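Local coordinates for protein porin (PDB 5DL7) that probably acts as an outer-membrane beta-barrel channel through which small solutes, possibly including vanillate and some antibiotics, enter the cell, at residues F30-D35 and A406-L411; V124-P129 and P143-G148; Q276-S281 and Y324-K329. One frame throughout, in Å; residues are numbered along the deposited sequence.

Contact 1: residues F30-D35 and A406-L411. With CA (calcium ion), chain D; C8E ((hydroxyethyloxy)tri(ethyloxy)octane), chain K.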
# COMPACT_ATOMS: atom_id res chain seq x y z
N PHE A 30 -5.55 5.78 -15.19
CA PHE A 30 -5.73 4.50 -14.42
C PHE A 30 -7.10 3.89 -14.83
O PHE A 30 -8.11 4.47 -14.59
CB PHE A 30 -5.66 4.87 -13.00
CG PHE A 30 -5.40 3.74 -12.03
CD1 PHE A 30 -5.90 2.41 -12.20
CD2 PHE A 30 -4.77 4.02 -10.78
CE1 PHE A 30 -5.63 1.37 -11.30
CE2 PHE A 30 -4.49 2.97 -9.86
CZ PHE A 30 -4.91 1.65 -10.11
N TYR A 31 -7.06 2.69 -15.36
CA TYR A 31 -8.29 1.91 -15.55
C TYR A 31 -8.27 0.73 -14.59
O TYR A 31 -7.21 0.06 -14.48
CB TYR A 31 -8.25 1.32 -16.98
CG TYR A 31 -9.41 0.41 -17.29
CD1 TYR A 31 -10.73 0.91 -17.26
CD2 TYR A 31 -9.24 -0.96 -17.48
CE1 TYR A 31 -11.82 0.08 -17.54
CE2 TYR A 31 -10.34 -1.80 -17.72
CZ TYR A 31 -11.62 -1.24 -17.77
OH TYR A 31 -12.69 -2.05 -18.01
N PHE A 32 -9.38 0.51 -13.92
CA PHE A 32 -9.48 -0.54 -12.87
C PHE A 32 -10.74 -1.33 -13.17
O PHE A 32 -11.78 -0.75 -13.36
CB PHE A 32 -9.63 0.12 -11.50
CG PHE A 32 -9.77 -0.84 -10.33
CD1 PHE A 32 -11.00 -1.47 -10.07
CD2 PHE A 32 -8.69 -1.10 -9.48
CE1 PHE A 32 -11.14 -2.36 -9.03
CE2 PHE A 32 -8.83 -1.99 -8.40
CZ PHE A 32 -10.05 -2.63 -8.20
N ASP A 33 -10.57 -2.63 -13.31
CA ASP A 33 -11.77 -3.50 -13.56
C ASP A 33 -11.60 -4.72 -12.71
O ASP A 33 -10.84 -5.63 -13.12
CB ASP A 33 -11.73 -3.89 -15.02
CG ASP A 33 -12.90 -4.94 -15.40
OD1 ASP A 33 -14.00 -4.77 -14.79
OD2 ASP A 33 -12.64 -5.88 -16.28
N ARG A 34 -12.40 -4.91 -11.68
CA ARG A 34 -12.39 -6.15 -10.91
C ARG A 34 -13.78 -6.83 -11.32
O ARG A 34 -14.83 -6.49 -10.87
CB ARG A 34 -12.32 -5.86 -9.46
CG ARG A 34 -12.42 -7.08 -8.54
CD ARG A 34 -12.34 -6.80 -7.09
NE ARG A 34 -10.95 -6.38 -6.75
CZ ARG A 34 -10.59 -5.65 -5.73
NH1 ARG A 34 -11.42 -5.33 -4.76
NH2 ARG A 34 -9.28 -5.44 -5.45
N ASP A 35 -13.68 -7.76 -12.23
CA ASP A 35 -14.88 -8.38 -12.83
C ASP A 35 -15.16 -9.59 -12.08
O ASP A 35 -14.56 -10.69 -12.22
CB ASP A 35 -14.62 -8.65 -14.26
CG ASP A 35 -15.88 -9.15 -14.97
OD1 ASP A 35 -16.78 -9.66 -14.29
OD2 ASP A 35 -15.77 -8.99 -16.22
N ALA A 406 -12.84 -13.14 -8.88
CA ALA A 406 -12.85 -12.08 -9.86
C ALA A 406 -11.71 -12.27 -10.81
O ALA A 406 -10.64 -12.83 -10.47
CB ALA A 406 -12.78 -10.72 -9.17
N ASN A 407 -11.83 -11.69 -11.97
CA ASN A 407 -10.71 -11.47 -12.86
C ASN A 407 -10.50 -9.94 -12.91
O ASN A 407 -11.40 -9.15 -13.31
CB ASN A 407 -11.05 -11.95 -14.25
CG ASN A 407 -11.16 -13.46 -14.33
OD1 ASN A 407 -10.47 -14.18 -13.73
ND2 ASN A 407 -12.01 -13.89 -15.14
N GLU A 408 -9.33 -9.53 -12.39
CA GLU A 408 -9.08 -8.12 -12.08
C GLU A 408 -8.00 -7.63 -13.07
O GLU A 408 -6.97 -8.36 -13.28
CB GLU A 408 -8.65 -7.95 -10.66
CG GLU A 408 -8.27 -6.55 -10.27
CD GLU A 408 -8.05 -6.30 -8.76
OE1 GLU A 408 -8.59 -7.08 -7.97
OE2 GLU A 408 -7.40 -5.27 -8.46
N THR A 409 -8.19 -6.47 -13.69
CA THR A 409 -7.24 -5.88 -14.58
C THR A 409 -6.98 -4.42 -14.05
O THR A 409 -7.89 -3.76 -13.60
CB THR A 409 -7.91 -5.70 -15.98
OG1 THR A 409 -8.17 -7.00 -16.49
CG2 THR A 409 -6.98 -4.98 -16.84
N ARG A 410 -5.74 -4.01 -13.98
CA ARG A 410 -5.41 -2.60 -13.71
C ARG A 410 -4.45 -2.19 -14.84
O ARG A 410 -3.48 -2.84 -15.13
CB ARG A 410 -4.65 -2.38 -12.36
CG ARG A 410 -5.44 -2.82 -11.16
CD ARG A 410 -4.65 -2.63 -9.81
NE ARG A 410 -5.42 -3.28 -8.75
CZ ARG A 410 -5.06 -3.25 -7.48
NH1 ARG A 410 -4.01 -2.57 -7.11
NH2 ARG A 410 -5.66 -4.02 -6.64
N LEU A 411 -4.75 -1.06 -15.50
CA LEU A 411 -3.89 -0.48 -16.53
C LEU A 411 -3.52 0.94 -16.12
O LEU A 411 -4.38 1.69 -15.67
CB LEU A 411 -4.63 -0.43 -17.84
CG LEU A 411 -5.18 -1.80 -18.37
CD1 LEU A 411 -6.05 -1.56 -19.67
CD2 LEU A 411 -4.11 -2.86 -18.56
CA CA D . -18.86 -10.22 -13.78
O12 C8E K . -14.12 1.66 -20.46
C13 C8E K . -13.06 2.30 -21.14
C14 C8E K . -11.73 1.75 -20.66
O15 C8E K . -10.65 2.19 -21.49
C16 C8E K . -9.38 1.52 -21.26
C17 C8E K . -8.37 2.63 -21.35
O18 C8E K . -7.01 2.22 -21.26
C19 C8E K . -6.23 3.17 -20.52
C20 C8E K . -4.87 2.66 -20.06
O21 C8E K . -4.50 3.21 -18.74
O HOH W 1 -10.79 -7.70 -15.61
O HOH W 2 -18.14 -11.94 -15.09
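F30-D35 and A406-L411 form the seam that closes the porin barrel, where the first long strand of the wall meets the last. The axes of the two segments run antiparallel at 173°. Y31, D33 and D35 exchange pairs of backbone hydrogen bonds with L411, T409 and N407, as between Y31 N and L411 O at 2.9 Å. On the face carrying F32, R34, E408 and R410, the E408 carboxylate is shared by two arginines. R34 NE donates to E408 OE1 at 2.7 Å, with the oxygen lying in the guanidinium plane but the nitrogen standing 57° out of the carboxylate plane; the bend of the R34 chain at chi3 (-70°) folds NE and NH2 toward this one oxygen. R410 approaches the other oxygen side-on, donating from both NE and NH2 to E408 OE2, each at 2.8 Å, as a second salt bridge. E408 thus links two guanidinium groups whose NH2 atoms, of R34 and R410, are 4.1 Å apart. F32 lies alongside R410 and brings CE2 to 3.6 Å from E408 OE2, an apolar flank for the network. S309 adds a hydrogen bond to E408 OE1. On the other face, Y31 CD2 rests 3.9 Å from L411 CD1, while a detergent ether chain passes over one face of the tyrosine ring. Further along, a water bridges D33 OD2, N407 O and T409 OG1; D33 OD1 is tied separately to R47 by a salt bridge. D35 OD1 binds, at 2.2 Å, a calcium ion whose other ligands include a water, Y36 O, D39 OD1 and T44 O. Strand 46-58 hydrogen-bonds to the other edge of 30-35 and strand 384-395 to the other edge of 406-411, making the wall continuous across the seam.

Contact 2: residues V124-P129 and P143-G148; sequences VGDLVP and PQTYRG. With C8E ((hydroxyethyloxy)tri(ethyloxy)octane), chain J.
D126 and R147 extend together from the same face of the pair, with carboxylate and guanidinium planes 59° apart. R147 NE donates to D126 OD1 at 2.9 Å in a nearly straight salt bridge (166° at the hydrogen), entering from above the carboxylate plane, 37° out of it. D126 is also held from outside: Y177 OH bonds OD1 and the backbone N of I111 bonds OD2, which should fix the rotation of the carboxylate. A detergent ether chain runs past the arginine stem, its C16 3.7 Å from R147 CD. On the other face, shared with Y146, L127 CD1 reaches to 3.7 Å from G148 C. Beyond the paired residues, P129 crosses Y146 at about a right angle, its CG 3.9 Å from Y146 CD1. V128 CG2 touches T145 CG2 at 3.9 Å. Backbone bonds pair G125 with G148 and L127 with Y146; G125 N sits 2.8 Å from G148 O. The chain changes direction at G125 and at G148, so this short pair departs from the line of the adjoining wall strands. Strand 105-117 binds 124-129 through G113 and I111, strand 159-170 flanks T145 and Y146, and L73 and M75 of strand 66-79 meet P143.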
# COMPACT_ATOMS: atom_id res chain seq x y z
N VAL A 124 4.45 19.25 10.49
CA VAL A 124 3.16 19.45 11.05
C VAL A 124 2.22 19.70 9.87
O VAL A 124 2.49 20.60 9.05
CB VAL A 124 3.17 20.66 12.01
CG1 VAL A 124 1.70 20.86 12.47
CG2 VAL A 124 4.09 20.40 13.19
N GLY A 125 1.16 18.95 9.81
CA GLY A 125 0.14 19.15 8.75
C GLY A 125 -0.22 17.90 8.09
O GLY A 125 -0.51 16.88 8.72
N ASP A 126 -0.24 17.94 6.76
CA ASP A 126 -0.64 16.85 5.94
C ASP A 126 0.61 15.92 5.73
O ASP A 126 1.67 16.52 5.57
CB ASP A 126 -1.15 17.30 4.61
CG ASP A 126 -2.73 18.11 4.76
OD1 ASP A 126 -3.88 17.40 5.13
OD2 ASP A 126 -2.73 19.40 4.60
N LEU A 127 0.41 14.63 5.94
CA LEU A 127 1.54 13.66 5.98
C LEU A 127 1.23 12.47 5.10
O LEU A 127 0.07 12.01 4.99
CB LEU A 127 1.78 13.23 7.42
CG LEU A 127 2.05 14.37 8.34
CD1 LEU A 127 2.00 13.84 9.83
CD2 LEU A 127 3.43 14.96 8.08
N VAL A 128 2.31 11.80 4.56
CA VAL A 128 2.12 10.56 3.77
C VAL A 128 3.05 9.49 4.42
O VAL A 128 4.22 9.34 4.09
CB VAL A 128 2.57 10.80 2.30
CG1 VAL A 128 2.32 9.55 1.47
CG2 VAL A 128 1.80 12.02 1.72
N PRO A 129 2.61 8.89 5.51
CA PRO A 129 3.44 7.90 6.28
C PRO A 129 3.73 6.70 5.46
O PRO A 129 2.93 6.33 4.61
CB PRO A 129 2.57 7.59 7.48
CG PRO A 129 1.42 8.67 7.51
CD PRO A 129 1.26 9.10 6.10
N PRO A 143 -2.66 9.34 -3.25
CA PRO A 143 -2.24 8.75 -1.98
C PRO A 143 -3.23 9.07 -0.86
O PRO A 143 -3.75 10.15 -0.84
CB PRO A 143 -0.91 9.52 -1.66
CG PRO A 143 -0.88 10.70 -2.45
CD PRO A 143 -1.74 10.39 -3.71
N GLN A 144 -3.45 8.13 0.01
CA GLN A 144 -3.99 8.37 1.36
C GLN A 144 -3.10 9.32 2.11
O GLN A 144 -1.86 9.23 2.04
CB GLN A 144 -4.14 7.04 2.01
CG GLN A 144 -4.82 7.03 3.29
CD GLN A 144 -4.65 5.62 3.93
OE1 GLN A 144 -3.55 5.03 3.84
NE2 GLN A 144 -5.62 5.17 4.63
N THR A 145 -3.73 10.29 2.83
CA THR A 145 -2.95 11.16 3.64
C THR A 145 -3.52 11.21 5.07
O THR A 145 -4.65 10.89 5.30
CB THR A 145 -2.70 12.60 3.12
OG1 THR A 145 -3.90 13.38 3.11
CG2 THR A 145 -2.08 12.59 1.66
N TYR A 146 -2.67 11.67 5.97
CA TYR A 146 -3.08 11.83 7.43
C TYR A 146 -2.71 13.22 7.88
O TYR A 146 -1.80 13.83 7.34
CB TYR A 146 -2.35 10.78 8.31
CG TYR A 146 -2.87 9.44 8.15
CD1 TYR A 146 -2.42 8.59 7.17
CD2 TYR A 146 -3.80 8.93 9.04
CE1 TYR A 146 -2.92 7.31 6.99
CE2 TYR A 146 -4.27 7.65 8.93
CZ TYR A 146 -3.81 6.79 7.88
OH TYR A 146 -4.32 5.52 7.86
N ARG A 147 -3.40 13.76 8.90
CA ARG A 147 -3.09 15.03 9.46
C ARG A 147 -2.62 14.90 10.84
O ARG A 147 -3.18 14.14 11.57
CB ARG A 147 -4.41 15.90 9.52
CG ARG A 147 -4.16 17.15 8.91
CD ARG A 147 -5.52 17.94 8.69
NE ARG A 147 -5.63 18.36 7.29
CZ ARG A 147 -6.69 19.07 6.88
NH1 ARG A 147 -7.72 19.19 7.73
NH2 ARG A 147 -6.76 19.51 5.65
N GLY A 148 -1.46 15.49 11.12
CA GLY A 148 -0.85 15.43 12.47
C GLY A 148 0.55 15.94 12.46
O GLY A 148 0.89 16.93 11.77
C10 C8E J . -2.22 17.43 15.60
C11 C8E J . -2.88 18.04 14.34
O12 C8E J . -2.11 19.15 13.83
C13 C8E J . -2.05 19.41 12.38
C14 C8E J . -3.30 19.99 11.63
O15 C8E J . -2.82 20.33 10.30
C16 C8E J . -3.54 20.99 9.27
C17 C8E J . -2.74 21.28 7.96
O18 C8E J . -1.74 22.10 8.56
C19 C8E J . -0.73 22.57 7.72
C20 C8E J . 0.17 23.27 8.76
O21 C8E J . 1.05 24.08 8.04

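Contact 3: residues Q276-S281 and Y324-K329. With C8E ((hydroxyethyloxy)tri(ethyloxy)octane), chain F; C8E ((hydroxyethyloxy)tri(ethyloxy)octane), chain I; C8E ((hydroxyethyloxy)tri(ethyloxy)octane), chain H.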
# COMPACT_ATOMS: atom_id res chain seq x y z
N GLN A 276 21.53 -12.80 -12.90
CA GLN A 276 21.52 -12.36 -14.30
C GLN A 276 20.06 -11.75 -14.66
O GLN A 276 19.47 -12.03 -15.75
CB GLN A 276 21.81 -13.51 -15.21
CG GLN A 276 23.23 -14.00 -15.09
CD GLN A 276 23.68 -14.84 -16.21
OE1 GLN A 276 22.95 -15.10 -17.15
NE2 GLN A 276 24.95 -15.27 -16.15
N ASN A 277 19.58 -10.93 -13.80
CA ASN A 277 18.35 -10.09 -13.95
C ASN A 277 17.07 -10.92 -13.81
O ASN A 277 16.01 -10.37 -13.80
CB ASN A 277 18.46 -9.46 -15.31
CG ASN A 277 19.53 -8.36 -15.30
OD1 ASN A 277 19.62 -7.67 -14.34
ND2 ASN A 277 20.01 -8.08 -16.36
N HIS A 278 17.24 -12.20 -13.49
CA HIS A 278 16.16 -13.04 -13.00
C HIS A 278 16.04 -13.02 -11.49
O HIS A 278 17.07 -13.08 -10.85
CB HIS A 278 16.28 -14.56 -13.40
CG HIS A 278 16.51 -14.80 -14.83
ND1 HIS A 278 15.49 -14.94 -15.73
CD2 HIS A 278 17.66 -14.92 -15.55
CE1 HIS A 278 15.99 -15.11 -16.94
NE2 HIS A 278 17.32 -15.08 -16.87
N THR A 279 14.84 -13.11 -10.96
CA THR A 279 14.61 -13.31 -9.56
C THR A 279 13.53 -14.42 -9.42
O THR A 279 12.42 -14.21 -9.84
CB THR A 279 14.28 -12.03 -8.75
OG1 THR A 279 15.14 -10.93 -9.14
CG2 THR A 279 14.26 -12.25 -7.34
N VAL A 280 13.86 -15.43 -8.62
CA VAL A 280 12.86 -16.43 -8.23
C VAL A 280 12.65 -16.34 -6.78
O VAL A 280 13.63 -16.47 -5.99
CB VAL A 280 13.18 -17.87 -8.69
CG1 VAL A 280 12.11 -18.86 -8.16
CG2 VAL A 280 13.21 -17.94 -10.17
N SER A 281 11.39 -16.27 -6.30
CA SER A 281 11.21 -16.13 -4.87
C SER A 281 10.13 -17.08 -4.32
O SER A 281 9.21 -17.52 -5.08
CB SER A 281 10.77 -14.74 -4.47
OG SER A 281 11.68 -13.72 -5.00
N TYR A 324 8.16 -15.02 -9.89
CA TYR A 324 9.21 -14.93 -10.93
C TYR A 324 9.22 -13.56 -11.51
O TYR A 324 8.22 -13.02 -11.84
CB TYR A 324 9.01 -15.96 -12.06
CG TYR A 324 10.04 -15.74 -13.14
CD1 TYR A 324 11.38 -16.02 -12.99
CD2 TYR A 324 9.71 -15.08 -14.31
CE1 TYR A 324 12.33 -15.74 -13.99
CE2 TYR A 324 10.63 -14.80 -15.27
CZ TYR A 324 11.95 -15.14 -15.12
OH TYR A 324 12.80 -14.77 -16.18
N GLU A 325 10.40 -12.96 -11.61
CA GLU A 325 10.56 -11.66 -12.26
C GLU A 325 11.84 -11.63 -13.14
O GLU A 325 12.82 -12.24 -12.82
CB GLU A 325 10.55 -10.37 -11.31
CG GLU A 325 11.32 -10.50 -10.20
CD GLU A 325 10.65 -9.82 -8.88
OE1 GLU A 325 10.23 -8.63 -9.00
OE2 GLU A 325 10.83 -10.48 -7.78
N TYR A 326 11.69 -10.79 -14.12
CA TYR A 326 12.85 -10.47 -15.04
C TYR A 326 12.89 -9.00 -15.31
O TYR A 326 11.87 -8.29 -15.56
CB TYR A 326 12.71 -11.28 -16.38
CG TYR A 326 13.99 -11.16 -17.19
CD1 TYR A 326 15.11 -11.88 -16.77
CD2 TYR A 326 14.04 -10.43 -18.35
CE1 TYR A 326 16.30 -11.78 -17.50
CE2 TYR A 326 15.20 -10.37 -19.14
CZ TYR A 326 16.32 -11.04 -18.65
OH TYR A 326 17.56 -11.06 -19.33
N ASP A 327 14.10 -8.47 -15.17
CA ASP A 327 14.41 -7.11 -15.60
C ASP A 327 15.15 -7.17 -16.93
O ASP A 327 16.22 -7.73 -17.08
CB ASP A 327 15.27 -6.46 -14.53
CG ASP A 327 15.71 -5.09 -14.87
OD1 ASP A 327 15.69 -4.52 -15.99
OD2 ASP A 327 16.17 -4.49 -13.82
N PHE A 328 14.53 -6.54 -17.88
CA PHE A 328 14.99 -6.59 -19.27
C PHE A 328 16.07 -5.54 -19.67
O PHE A 328 16.36 -5.30 -20.88
CB PHE A 328 13.80 -6.40 -20.23
CG PHE A 328 12.85 -7.52 -20.36
CD1 PHE A 328 11.81 -7.65 -19.47
CD2 PHE A 328 13.05 -8.56 -21.30
CE1 PHE A 328 10.91 -8.69 -19.58
CE2 PHE A 328 12.07 -9.64 -21.37
CZ PHE A 328 11.03 -9.67 -20.55
N LYS A 329 16.79 -5.01 -18.69
CA LYS A 329 17.80 -3.96 -18.88
C LYS A 329 18.82 -4.32 -19.91
O LYS A 329 19.26 -3.41 -20.65
CB LYS A 329 18.39 -3.69 -17.47
CG LYS A 329 19.54 -2.63 -17.51
CD LYS A 329 19.80 -1.94 -16.15
CE LYS A 329 19.55 -2.92 -14.99
NZ LYS A 329 20.32 -4.19 -15.25
C1 C8E F . 8.03 -7.62 -25.39
C2 C8E F . 8.35 -8.80 -24.47
C3 C8E F . 7.35 -9.02 -23.31
C4 C8E F . 7.75 -10.31 -22.58
C5 C8E F . 6.93 -10.74 -21.39
C6 C8E F . 7.09 -12.16 -20.98
C7 C8E F . 8.38 -12.34 -20.30
C8 C8E F . 8.45 -13.67 -19.77
O9 C8E F . 9.76 -13.28 -19.42
C10 C8E F . 10.94 -13.91 -18.96
C11 C8E F . 11.86 -13.41 -19.99
O12 C8E F . 13.29 -13.69 -19.91
C13 C8E F . 13.88 -14.67 -20.85
C14 C8E F . 15.37 -14.41 -21.13
O15 C8E F . 16.31 -15.48 -20.73
C16 C8E F . 17.69 -15.05 -20.63
C17 C8E F . 18.61 -16.10 -19.96
O18 C8E F . 19.22 -15.93 -18.66
C19 C8E F . 20.10 -14.77 -18.45
C20 C8E F . 19.46 -13.45 -18.96
O21 C8E F . 19.67 -12.18 -18.35
C1 C8E I . 13.09 -26.85 -14.52
C2 C8E I . 12.29 -25.61 -14.20
C3 C8E I . 11.00 -25.64 -15.01
C4 C8E I . 10.02 -24.57 -14.55
C5 C8E I . 9.83 -23.53 -15.64
C6 C8E I . 9.34 -22.19 -15.28
C7 C8E I . 10.09 -21.12 -15.99
C8 C8E I . 9.63 -19.73 -15.56
O9 C8E I . 10.85 -18.96 -15.56
C10 C8E I . 11.17 -18.61 -16.90
C11 C8E I . 12.59 -18.25 -16.95
O12 C8E I . 13.19 -17.99 -18.26
C13 C8E I . 14.63 -18.23 -17.89
C14 C8E I . 15.83 -18.03 -18.82
O15 C8E I . 16.94 -19.00 -18.50
C1 C8E H . 3.33 -18.00 -11.43
C2 C8E H . 4.62 -18.17 -10.76
C3 C8E H . 5.57 -18.82 -11.70
C4 C8E H . 6.76 -19.31 -10.95
C5 C8E H . 7.98 -19.64 -11.73
C6 C8E H . 8.87 -20.80 -11.30
C7 C8E H . 10.35 -20.54 -11.63
C8 C8E H . 11.36 -21.73 -11.72
O9 C8E H . 12.63 -21.13 -12.11
C10 C8E H . 13.80 -21.89 -12.43
C11 C8E H . 14.66 -21.14 -13.48
O12 C8E H . 14.62 -19.69 -13.31
C13 C8E H . 15.48 -18.91 -14.16
C14 C8E H . 16.95 -19.00 -13.72
O15 C8E H . 17.78 -18.25 -14.60
C16 C8E H . 18.90 -18.98 -15.19
O HOH W 3 10.92 -13.04 -7.54
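Q276 and N277, lying beside Y326 and D327, form the two-residue turn of a beta hairpin between strands 263-275 and 278-288; both have positive phi, consistent with a type I' turn. Strand 278-288 then pairs antiparallel with 318-327 in the barrel wall. Q276 O accepts a hydrogen bond from the terminal hydroxyl O21 of a detergent molecule at 2.6 Å. N277 supplies the first backbone link across, its O accepting a hydrogen bond from D327 N at 3.0 Å. H278 is the hub of an aromatic cluster. Its ND1 and Y324 OH are hydrogen-bonded at 2.7 Å, at the imidazole edge, and at another point of that edge NE2 donates to ether oxygen O18 of the same detergent at 2.7 Å (156° at the hydrogen). Y326 CD1 sits 3.2 Å above one face of the imidazole, with the ring planes 44° apart, and an ether oxygen of another detergent covers the opposite face. In this crystal the ring is probably held by these partners, in part detergent, at both nitrogens and on both faces. T279 exchanges two backbone bonds with E325, and the side chains run alongside each other, T279 CB 3.6 Å from E325 CG. A chi1 of 46° sets E325 CG against the threonine, and the carboxylate pairs with R323; T279 OG1 is taken by N274. V280 CG2 abuts the edge of the Y324 ring, 3.9 Å from CD1. S281 OG hydrogen-bonds, at 2.7 Å, a water that also contacts T279 O and E325 OE2.

How the contacts relate
From the N terminus, 30-35 comes first and finds its partner 406-411 only at the end: contact 1 closes a loop spanning most of the protein, and contacts 2 and 3 nest within it. Contact 2 shuts a short loop, 14 residues apart at its ends; contact 3 opens later, in series, and shuts a longer one. These two lie on opposite sides of the chain's centre, their own centres about 35 Å apart. None of the contacts touch, yet their loops meet. R140, from the loop of contact 2, reaches F32; M308, from that of contact 3, bonds weakly to R34, and L296 packs on Y146. This is consistent with loops folded into the barrel, constricting the channel.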